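Local coordinates for protein DJ-1 homolog D (Arabidopsis thaliana, PDB 4OGG) that belongs to the DJ-1/PfpI family and joins two DJ-1-like units in a single polypeptide chain, at residues S2-I7 with G29-T34; Q23-F28 with E178-F183; L83-G88 with E102-F107. All blocks are in the same frame, centred on the assembly; numbering follows the deposited sequence.

Contact 1. Residues S2-I7 with G29-T34; sequences SRTVLI and GITVHT
The carbonyl oxygen of Thr31 is gripped twice by the neighbouring strand: the backbone N of Val5 donates a hydrogen bond of 2.8 Å to Thr31 O, and CA of Thr4 lies 3.1 Å from Thr31 O in a weaker CA-H...O contact. One step further on, His33 N donates to Val5 O at 2.9 Å, and Ile7 N to His33 O at 2.8 Å, both as hydrogen bonds; with Thr31 N on Arg3 O, four backbone hydrogen bonds pair the two strands in parallel. On one face, CG1 of Val5 stands anti to the backbone N (chi1 169°), which leaves CG2 beside that nitrogen and brings it to CG2 of Ile30 at 3.6 Å. Ile7 reaches back the same way: its extended CG1-CD1 arm ends 3.5 Å from CG1 of Val32. This apolar face is roofed by Phe22 and Leu25 of helix 15-27. The other face is more polar. Thr4 and Thr31 lie side by side there, and Leu6 sets CD1 4.0 Å from CB of His33, whose ND1 is hydrogen-bonded to the hydroxyl of Tyr80. Along the outer side of residues 29-34, the side-chain amide of Asn69 makes hydrogen bonds through ND2 to Val32 O and through OD1 to Thr34 N. Two adjacent parallel strands linked through a helix form the beta-alpha-beta crossover that begins the flavodoxin-like sheet of the DJ-1 fold.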
# COMPACT_ATOMS: atom_id res chain seq x y z
N SER C 2 26.31 -17.26 -28.39
CA SER C 2 26.02 -18.38 -29.28
C SER C 2 24.62 -18.96 -29.07
O SER C 2 24.24 -19.93 -29.73
CB SER C 2 27.07 -19.48 -29.11
OG SER C 2 27.09 -19.96 -27.77
N ARG C 3 23.86 -18.38 -28.15
CA ARG C 3 22.50 -18.84 -27.88
C ARG C 3 21.57 -17.65 -27.67
O ARG C 3 21.99 -16.61 -27.16
CB ARG C 3 22.47 -19.73 -26.63
CG ARG C 3 23.15 -21.10 -26.79
CD ARG C 3 22.39 -21.99 -27.77
NE ARG C 3 23.00 -23.32 -27.91
CZ ARG C 3 24.10 -23.57 -28.61
NH1 ARG C 3 24.73 -22.59 -29.26
NH2 ARG C 3 24.58 -24.80 -28.67
N THR C 4 20.32 -17.80 -28.08
CA THR C 4 19.34 -16.74 -27.93
C THR C 4 18.04 -17.33 -27.39
O THR C 4 17.50 -18.28 -27.95
CB THR C 4 19.07 -16.05 -29.28
OG1 THR C 4 20.31 -15.56 -29.81
CG2 THR C 4 18.11 -14.88 -29.11
N VAL C 5 17.56 -16.77 -26.29
CA VAL C 5 16.35 -17.24 -25.64
C VAL C 5 15.26 -16.18 -25.61
O VAL C 5 15.54 -14.98 -25.51
CB VAL C 5 16.66 -17.68 -24.18
CG1 VAL C 5 15.38 -17.92 -23.41
CG2 VAL C 5 17.52 -18.93 -24.19
N LEU C 6 14.01 -16.62 -25.71
CA LEU C 6 12.87 -15.73 -25.69
C LEU C 6 12.10 -15.94 -24.38
O LEU C 6 11.89 -17.08 -23.96
CB LEU C 6 11.94 -16.02 -26.87
CG LEU C 6 10.70 -15.13 -27.03
CD1 LEU C 6 11.14 -13.71 -27.35
CD2 LEU C 6 9.82 -15.68 -28.14
N ILE C 7 11.70 -14.85 -23.73
CA ILE C 7 10.92 -14.95 -22.50
C ILE C 7 9.53 -14.40 -22.80
O ILE C 7 9.38 -13.27 -23.28
CB ILE C 7 11.55 -14.15 -21.33
CG1 ILE C 7 12.93 -14.72 -20.98
CG2 ILE C 7 10.64 -14.22 -20.10
CD1 ILE C 7 13.60 -14.06 -19.78
N GLY C 29 26.08 -15.71 -20.78
CA GLY C 29 26.41 -15.56 -22.18
C GLY C 29 25.29 -15.82 -23.17
O GLY C 29 25.54 -16.03 -24.35
N ILE C 30 24.05 -15.81 -22.69
CA ILE C 30 22.90 -16.06 -23.55
C ILE C 30 22.21 -14.74 -23.87
O ILE C 30 22.00 -13.92 -22.99
CB ILE C 30 21.87 -16.99 -22.87
CG1 ILE C 30 22.52 -18.34 -22.55
CG2 ILE C 30 20.66 -17.19 -23.78
CD1 ILE C 30 21.65 -19.25 -21.70
N THR C 31 21.86 -14.54 -25.14
CA THR C 31 21.15 -13.33 -25.53
C THR C 31 19.69 -13.60 -25.21
O THR C 31 19.14 -14.61 -25.64
CB THR C 31 21.30 -13.05 -27.04
OG1 THR C 31 22.66 -12.74 -27.33
CG2 THR C 31 20.41 -11.87 -27.46
N VAL C 32 19.06 -12.69 -24.46
CA VAL C 32 17.67 -12.88 -24.07
C VAL C 32 16.75 -11.75 -24.53
O VAL C 32 17.04 -10.57 -24.30
CB VAL C 32 17.53 -13.01 -22.54
CG1 VAL C 32 16.08 -13.32 -22.17
CG2 VAL C 32 18.46 -14.09 -22.02
N HIS C 33 15.65 -12.12 -25.15
CA HIS C 33 14.66 -11.17 -25.63
C HIS C 33 13.36 -11.36 -24.84
O HIS C 33 12.98 -12.49 -24.54
CB HIS C 33 14.39 -11.37 -27.12
CG HIS C 33 15.51 -10.90 -28.00
ND1 HIS C 33 15.50 -11.08 -29.37
CD2 HIS C 33 16.66 -10.25 -27.71
CE1 HIS C 33 16.60 -10.55 -29.88
NE2 HIS C 33 17.32 -10.05 -28.89
N THR C 34 12.70 -10.26 -24.52
CA THR C 34 11.46 -10.32 -23.76
C THR C 34 10.34 -9.67 -24.56
O THR C 34 10.50 -8.56 -25.07
CB THR C 34 11.60 -9.58 -22.42
OG1 THR C 34 12.05 -8.24 -22.67
CG2 THR C 34 12.60 -10.29 -21.52

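Contact 2. Residues Q23-F28 with E178-F183; sequences QALQAF and EFIQLF
Ile180 packs against Ala24, Leu25 and Phe28, and its two branches divide these partners. From CB, which is directed at the helix of residues 23-27, CG2 runs anti to the backbone N and lies 3.9 Å from CE2 of Phe28, close to the plane of that ring and at its edge. The same methyl approaches CD2 of Leu25 at 4.1 Å. The other branch leaves through CG1, on the side of the backbone N (chi1 -65°), and stretches out so that its terminal CD1 comes to rest 4.1 Å from CB of Ala24. The Phe28 ring is also covered within its own segment, because Ala24 O stands 3.1 Å above the ring plane, over its centre. One turn beyond Ile180, Phe183 offers an edge to the forked end of Leu25: CE2 is 3.9 Å from CD1 of Leu25, while CD2 of the ring meets both leucine methyls. With the helix segments crossing at 42° and their axes 11.2 Å apart, only these side-chain ends bridge the gap, and no hydrogen bond links the two segments. Helix 208-221 closes over the junction, with Ser217 on Ala24, Ala220 on Ile180 and Leu221 on Phe28; Met377 of helix 369-380 also touches Phe28, and all four residues fall in the second DJ-1/PfpI range. On the sheet side, Phe183 touches Ile168 of strand 167-170. Paired helices laid against a largely parallel sheet make up one helical layer of the alpha/beta sandwich of DJ-1/PfpI proteins.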
# COMPACT_ATOMS: atom_id res chain seq x y z
N GLN C 23 18.25 -12.10 -16.23
CA GLN C 23 19.61 -11.67 -15.94
C GLN C 23 20.61 -12.81 -15.77
O GLN C 23 21.77 -12.69 -16.15
CB GLN C 23 19.61 -10.77 -14.71
CG GLN C 23 18.68 -9.57 -14.87
CD GLN C 23 18.83 -8.56 -13.77
OE1 GLN C 23 18.63 -8.87 -12.59
NE2 GLN C 23 19.19 -7.34 -14.13
N ALA C 24 20.16 -13.93 -15.20
CA ALA C 24 21.04 -15.07 -15.01
C ALA C 24 21.49 -15.60 -16.37
O ALA C 24 22.68 -15.79 -16.61
CB ALA C 24 20.33 -16.17 -14.24
N LEU C 25 20.53 -15.83 -17.26
CA LEU C 25 20.86 -16.35 -18.59
C LEU C 25 21.82 -15.41 -19.32
O LEU C 25 22.76 -15.86 -19.97
CB LEU C 25 19.59 -16.56 -19.40
CG LEU C 25 18.65 -17.63 -18.84
CD1 LEU C 25 17.43 -17.74 -19.74
CD2 LEU C 25 19.35 -18.98 -18.74
N GLN C 26 21.58 -14.11 -19.21
CA GLN C 26 22.46 -13.14 -19.85
C GLN C 26 23.86 -13.24 -19.23
O GLN C 26 24.86 -13.20 -19.94
CB GLN C 26 21.91 -11.73 -19.68
CG GLN C 26 20.77 -11.42 -20.63
CD GLN C 26 20.29 -9.99 -20.52
OE1 GLN C 26 19.54 -9.64 -19.61
NE2 GLN C 26 20.73 -9.14 -21.44
N ALA C 27 23.92 -13.38 -17.91
CA ALA C 27 25.20 -13.48 -17.24
C ALA C 27 25.99 -14.68 -17.75
O ALA C 27 27.22 -14.68 -17.75
CB ALA C 27 25.00 -13.59 -15.73
N PHE C 28 25.26 -15.71 -18.19
CA PHE C 28 25.89 -16.93 -18.69
C PHE C 28 26.24 -16.88 -20.17
O PHE C 28 26.63 -17.90 -20.75
CB PHE C 28 24.99 -18.13 -18.41
CG PHE C 28 24.60 -18.29 -16.97
CD1 PHE C 28 25.36 -17.72 -15.96
CD2 PHE C 28 23.47 -19.03 -16.63
CE1 PHE C 28 25.01 -17.88 -14.62
CE2 PHE C 28 23.11 -19.20 -15.29
CZ PHE C 28 23.88 -18.62 -14.29
N GLU C 178 17.93 -25.10 -9.96
CA GLU C 178 17.90 -26.29 -10.79
C GLU C 178 17.15 -26.04 -12.10
O GLU C 178 17.50 -26.57 -13.14
CB GLU C 178 17.26 -27.46 -10.03
CG GLU C 178 17.05 -28.70 -10.88
CD GLU C 178 16.51 -29.88 -10.09
OE1 GLU C 178 15.88 -29.67 -9.03
OE2 GLU C 178 16.70 -31.03 -10.54
N PHE C 179 16.12 -25.20 -12.02
CA PHE C 179 15.30 -24.84 -13.17
C PHE C 179 16.19 -24.24 -14.26
O PHE C 179 16.21 -24.70 -15.40
CB PHE C 179 14.25 -23.80 -12.74
CG PHE C 179 13.34 -23.33 -13.84
CD1 PHE C 179 12.47 -24.21 -14.49
CD2 PHE C 179 13.28 -21.98 -14.18
CE1 PHE C 179 11.56 -23.75 -15.45
CE2 PHE C 179 12.38 -21.51 -15.14
CZ PHE C 179 11.51 -22.39 -15.77
N ILE C 180 16.94 -23.22 -13.87
CA ILE C 180 17.84 -22.54 -14.79
C ILE C 180 18.99 -23.45 -15.24
O ILE C 180 19.37 -23.45 -16.41
CB ILE C 180 18.39 -21.25 -14.14
CG1 ILE C 180 17.23 -20.27 -13.91
CG2 ILE C 180 19.48 -20.63 -15.00
CD1 ILE C 180 17.59 -19.03 -13.13
N GLN C 181 19.53 -24.24 -14.32
CA GLN C 181 20.64 -25.13 -14.67
C GLN C 181 20.20 -26.14 -15.74
O GLN C 181 20.92 -26.37 -16.71
CB GLN C 181 21.14 -25.88 -13.44
CG GLN C 181 22.50 -26.53 -13.64
CD GLN C 181 22.96 -27.32 -12.44
OE1 GLN C 181 22.59 -28.48 -12.26
NE2 GLN C 181 23.78 -26.70 -11.59
N LEU C 182 19.03 -26.72 -15.55
CA LEU C 182 18.51 -27.70 -16.50
C LEU C 182 18.27 -27.08 -17.87
O LEU C 182 18.48 -27.73 -18.90
CB LEU C 182 17.20 -28.30 -15.96
CG LEU C 182 17.33 -29.24 -14.76
CD1 LEU C 182 15.98 -29.47 -14.13
CD2 LEU C 182 17.96 -30.56 -15.21
N PHE C 183 17.83 -25.83 -17.87
CA PHE C 183 17.56 -25.12 -19.12
C PHE C 183 18.87 -24.86 -19.85
O PHE C 183 18.97 -25.04 -21.06
CB PHE C 183 16.84 -23.80 -18.82
CG PHE C 183 16.36 -23.07 -20.04
CD1 PHE C 183 15.47 -23.68 -20.93
CD2 PHE C 183 16.76 -21.76 -20.29
CE1 PHE C 183 14.99 -22.98 -22.05
CE2 PHE C 183 16.29 -21.06 -21.40
CZ PHE C 183 15.40 -21.68 -22.28

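Contact 3. Residues L83-G88 with E102-F107; sequences LVIPGG and ELVKEF
Leu83 and Phe107 make the tight end of this contact. CB of Leu83 sits over a face of the phenyl ring, 3.9 Å from its centroid and 28° off the ring normal, a CH-pi contact. Ring atom CE2 is closest, 3.5 Å from Leu83 CB and 3.3 Å from Leu83 N, so the aromatic group lies against the strand backbone as well as the side chain. Phe107 attains this pose with its first torsion at -148°, about 30° from the staggered anti position. Packing is more relaxed toward the start of the helical segment. Leu83 CD2 stands 4.1 Å from CD2 of Leu103 and 4.3 Å from CG2 of Val104, and the tip of Ile85, CD1, comes no nearer than 4.4 Å to that same valine methyl. Glu102 and Glu106 lie on the outer surface of the helix. The helical segment runs at 135° to the strand segment. Helix 121-126 flanks it through Ile123 and Leu124, which touch both Val104 and Ile85, while Phe107 extends to Ile114 of strand 114-116 and Val104 to Leu8 of strand 3-8.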
# COMPACT_ATOMS: atom_id res chain seq x y z
N LEU C 83 12.81 -21.20 -24.96
CA LEU C 83 11.72 -20.35 -24.49
C LEU C 83 11.54 -20.49 -22.98
O LEU C 83 11.63 -21.59 -22.44
CB LEU C 83 10.42 -20.74 -25.18
CG LEU C 83 9.13 -20.05 -24.71
CD1 LEU C 83 9.18 -18.56 -25.07
CD2 LEU C 83 7.92 -20.72 -25.35
N VAL C 84 11.30 -19.36 -22.31
CA VAL C 84 11.08 -19.35 -20.87
C VAL C 84 9.70 -18.75 -20.62
O VAL C 84 9.36 -17.72 -21.20
CB VAL C 84 12.14 -18.50 -20.13
CG1 VAL C 84 11.85 -18.48 -18.63
CG2 VAL C 84 13.53 -19.06 -20.39
N ILE C 85 8.90 -19.41 -19.78
CA ILE C 85 7.56 -18.92 -19.46
C ILE C 85 7.43 -18.64 -17.97
O ILE C 85 7.24 -19.57 -17.17
CB ILE C 85 6.46 -19.94 -19.85
CG1 ILE C 85 6.60 -20.34 -21.32
CG2 ILE C 85 5.08 -19.32 -19.63
CD1 ILE C 85 5.58 -21.37 -21.76
N PRO C 86 7.54 -17.36 -17.57
CA PRO C 86 7.43 -16.99 -16.16
C PRO C 86 6.03 -17.24 -15.63
O PRO C 86 5.08 -17.38 -16.41
CB PRO C 86 7.75 -15.49 -16.17
CG PRO C 86 8.65 -15.33 -17.37
CD PRO C 86 7.96 -16.21 -18.39
N GLY C 87 5.91 -17.30 -14.31
CA GLY C 87 4.61 -17.51 -13.70
C GLY C 87 3.97 -16.17 -13.36
O GLY C 87 4.22 -15.16 -14.02
N GLY C 88 3.16 -16.17 -12.31
CA GLY C 88 2.47 -14.96 -11.90
C GLY C 88 1.04 -15.02 -12.41
O GLY C 88 0.53 -16.11 -12.67
N GLU C 102 -0.30 -19.96 -30.16
CA GLU C 102 0.30 -20.28 -31.46
C GLU C 102 1.81 -20.33 -31.33
O GLU C 102 2.45 -21.26 -31.82
CB GLU C 102 -0.08 -19.21 -32.49
CG GLU C 102 0.60 -19.40 -33.83
CD GLU C 102 0.83 -18.08 -34.54
OE1 GLU C 102 -0.12 -17.29 -34.66
OE2 GLU C 102 1.97 -17.84 -34.99
N LEU C 103 2.37 -19.32 -30.68
CA LEU C 103 3.81 -19.23 -30.49
C LEU C 103 4.35 -20.43 -29.72
O LEU C 103 5.35 -21.03 -30.12
CB LEU C 103 4.17 -17.92 -29.76
CG LEU C 103 5.65 -17.63 -29.50
CD1 LEU C 103 5.84 -16.14 -29.26
CD2 LEU C 103 6.14 -18.43 -28.30
N VAL C 104 3.70 -20.77 -28.62
CA VAL C 104 4.14 -21.90 -27.81
C VAL C 104 4.04 -23.22 -28.57
O VAL C 104 4.94 -24.05 -28.52
CB VAL C 104 3.33 -21.98 -26.49
CG1 VAL C 104 3.70 -23.23 -25.72
CG2 VAL C 104 3.62 -20.74 -25.65
N LYS C 105 2.94 -23.40 -29.29
CA LYS C 105 2.76 -24.62 -30.06
C LYS C 105 3.87 -24.76 -31.10
O LYS C 105 4.45 -25.83 -31.25
CB LYS C 105 1.40 -24.61 -30.77
CG LYS C 105 0.22 -24.70 -29.82
CD LYS C 105 -1.09 -24.54 -30.58
CE LYS C 105 -2.30 -24.60 -29.66
NZ LYS C 105 -3.57 -24.42 -30.41
N GLU C 106 4.18 -23.67 -31.79
CA GLU C 106 5.22 -23.69 -32.81
C GLU C 106 6.56 -24.06 -32.19
O GLU C 106 7.33 -24.83 -32.76
CB GLU C 106 5.31 -22.33 -33.49
CG GLU C 106 6.26 -22.29 -34.68
CD GLU C 106 5.86 -23.27 -35.77
OE1 GLU C 106 4.72 -23.16 -36.28
OE2 GLU C 106 6.68 -24.15 -36.12
N PHE C 107 6.85 -23.50 -31.02
CA PHE C 107 8.11 -23.77 -30.34
C PHE C 107 8.17 -25.21 -29.83
O PHE C 107 9.20 -25.88 -29.95
CB PHE C 107 8.30 -22.80 -29.18
CG PHE C 107 9.74 -22.47 -28.92
CD1 PHE C 107 10.41 -21.57 -29.75
CD2 PHE C 107 10.43 -23.08 -27.89
CE1 PHE C 107 11.75 -21.29 -29.55
CE2 PHE C 107 11.78 -22.80 -27.68
CZ PHE C 107 12.44 -21.90 -28.51

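Overall arrangement
Contacts 1 and 3 meet in one sheet, their centres about 14 Å apart, where strands 3-8 and 82-85 are neighbours and Leu6 O probably accepts a hydrogen bond from Val84 N at 2.9 Å. Contact 2 supplies helices to one face of it: Phe183 CE2 packs 3.6 Å from Val84 CG2 and 3.7 Å from Val5 CG2. Contact 3 brings helix 98-110 to the opposite face; the centres of contacts 2 and 3 are about 17 Å apart. Contacts 1 and 2, about 10 Å apart, are joined by the Schellman motif (C-prime Gly29) that ends helix 15-27. Beyond strand 82-85, Gly88 N makes a hydrogen bond to OD2 of the S-[(R)-carboxy(hydroxy)methyl]cysteine at position 118.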